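Local coordinates for type III effector Xcv3220-like C-terminal domain-containing protein (Xanthomonas campestris pv. vesicatoria, PDB 4FC9) that is of unknown molecular function but is a type III effector secreted into plant hosts, here its all-helical C-terminal domain, at residues L91-R96 with S130-I135. Residues are numbered along the deposited sequence; the frame is centred on the assembly and turned at random.
Sequences LEFLQR and SAHLGI
The backbones of Phe93 and Leu94, on helix 91-101, and of His132, in the loop that follows helix 112-129, stay well apart, with Leu94 and Gly134 the nearest pair of CA atoms at 8.6 Å, and side chains alone bridge the gap. Phe93 and His132 form an offset edge-to-face (T-shaped) pair, the phenyl edge turned to the imidazole face, with centroids 5.5 Å apart and planes at 86°. Phe93 CE2 lies 3.7 Å from His132 CB, which sits in the plane of the phenyl ring. CG of Phe93 stands anti to the backbone N (chi1 173°), carrying the ring across to the loop. Leu94 adds one methyl: its CD2 reaches the far end of the imidazole, 3.6 Å from His132 CE1. Within the loop, Gly134 N donates to His132 ND1 at 2.9 Å from a position 19° out of the imidazole plane, and Ile135 CG2 lies 3.8 Å above that plane, shifted toward the rim. Met161 and Ile168 of helix 152-171 also touch Phe93. With ND1 accepting that N-H, any single proton of a neutral imidazole would probably sit on NE2. The contact thus joins helix and loop through apolar and aromatic packing, while the internal hydrogen bond restrains rotation of the imidazole.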
# COMPACT_ATOMS: atom_id res chain seq x y z
N LEU A 91 7.75 11.68 6.85
CA LEU A 91 9.03 11.01 7.02
C LEU A 91 8.95 9.79 7.91
O LEU A 91 9.68 8.82 7.72
CB LEU A 91 10.04 11.97 7.64
CG LEU A 91 10.36 13.22 6.84
CD1 LEU A 91 11.39 14.04 7.59
CD2 LEU A 91 10.83 12.85 5.44
N GLU A 92 8.07 9.85 8.91
CA GLU A 92 7.94 8.75 9.85
C GLU A 92 7.30 7.56 9.16
O GLU A 92 7.67 6.41 9.42
CB GLU A 92 7.12 9.18 11.06
CG GLU A 92 7.51 10.56 11.57
CD GLU A 92 7.59 10.63 13.08
OE1 GLU A 92 7.23 9.63 13.74
OE2 GLU A 92 8.00 11.69 13.60
N PHE A 93 6.36 7.83 8.27
CA PHE A 93 5.74 6.78 7.48
C PHE A 93 6.75 6.16 6.52
O PHE A 93 6.88 4.94 6.44
CB PHE A 93 4.54 7.31 6.69
CG PHE A 93 3.96 6.30 5.73
CD1 PHE A 93 3.07 5.33 6.18
CD2 PHE A 93 4.32 6.32 4.39
CE1 PHE A 93 2.54 4.40 5.29
CE2 PHE A 93 3.80 5.39 3.50
CZ PHE A 93 2.91 4.43 3.96
N LEU A 94 7.47 7.01 5.79
CA LEU A 94 8.45 6.55 4.82
C LEU A 94 9.57 5.75 5.49
O LEU A 94 10.08 4.79 4.93
CB LEU A 94 9.01 7.73 4.03
CG LEU A 94 7.95 8.50 3.24
CD1 LEU A 94 8.52 9.78 2.64
CD2 LEU A 94 7.33 7.62 2.15
N GLN A 95 9.93 6.16 6.70
CA GLN A 95 10.91 5.43 7.50
C GLN A 95 10.42 4.01 7.80
O GLN A 95 11.18 3.06 7.69
CB GLN A 95 11.21 6.17 8.80
CG GLN A 95 12.58 5.88 9.40
CD GLN A 95 13.69 6.72 8.79
OE1 GLN A 95 13.96 7.85 9.23
NE2 GLN A 95 14.36 6.17 7.78
N ARG A 96 9.15 3.88 8.16
CA ARG A 96 8.57 2.56 8.46
C ARG A 96 8.53 1.67 7.22
O ARG A 96 8.75 0.46 7.30
CB ARG A 96 7.16 2.69 9.04
CG ARG A 96 7.10 3.30 10.42
CD ARG A 96 7.80 2.43 11.45
NE ARG A 96 7.42 2.80 12.80
CZ ARG A 96 8.08 2.45 13.90
NH1 ARG A 96 7.66 2.83 15.09
NH2 ARG A 96 9.18 1.71 13.79
N SER A 130 7.27 0.86 -2.89
CA SER A 130 6.35 1.70 -3.64
C SER A 130 4.87 1.38 -3.39
O SER A 130 4.00 1.82 -4.14
CB SER A 130 6.66 1.61 -5.14
OG SER A 130 6.54 0.28 -5.61
N ALA A 131 4.59 0.62 -2.34
CA ALA A 131 3.22 0.28 -1.98
C ALA A 131 2.56 1.40 -1.17
O ALA A 131 2.03 1.16 -0.09
CB ALA A 131 3.17 -1.02 -1.21
N HIS A 132 2.61 2.62 -1.70
CA HIS A 132 1.99 3.77 -1.05
C HIS A 132 1.75 4.93 -2.01
O HIS A 132 2.15 4.87 -3.18
CB HIS A 132 2.79 4.21 0.18
CG HIS A 132 4.15 4.73 -0.13
ND1 HIS A 132 4.38 6.02 -0.55
CD2 HIS A 132 5.37 4.14 -0.07
CE1 HIS A 132 5.68 6.20 -0.74
NE2 HIS A 132 6.30 5.07 -0.45
N LEU A 133 1.09 5.97 -1.53
CA LEU A 133 0.62 7.06 -2.38
C LEU A 133 1.60 8.21 -2.50
O LEU A 133 1.27 9.26 -3.05
CB LEU A 133 -0.73 7.59 -1.86
CG LEU A 133 -1.94 6.66 -1.97
CD1 LEU A 133 -3.08 7.20 -1.13
CD2 LEU A 133 -2.36 6.51 -3.42
N GLY A 134 2.81 8.02 -1.99
CA GLY A 134 3.79 9.10 -1.97
C GLY A 134 4.95 8.90 -2.93
O GLY A 134 5.97 9.58 -2.81
N ILE A 135 4.79 7.98 -3.87
CA ILE A 135 5.85 7.69 -4.82
C ILE A 135 5.98 8.78 -5.89
O ILE A 135 5.03 9.51 -6.16
CB ILE A 135 5.63 6.33 -5.50
CG1 ILE A 135 4.32 6.33 -6.30
CG2 ILE A 135 5.62 5.21 -4.45
CD1 ILE A 135 4.10 5.07 -7.10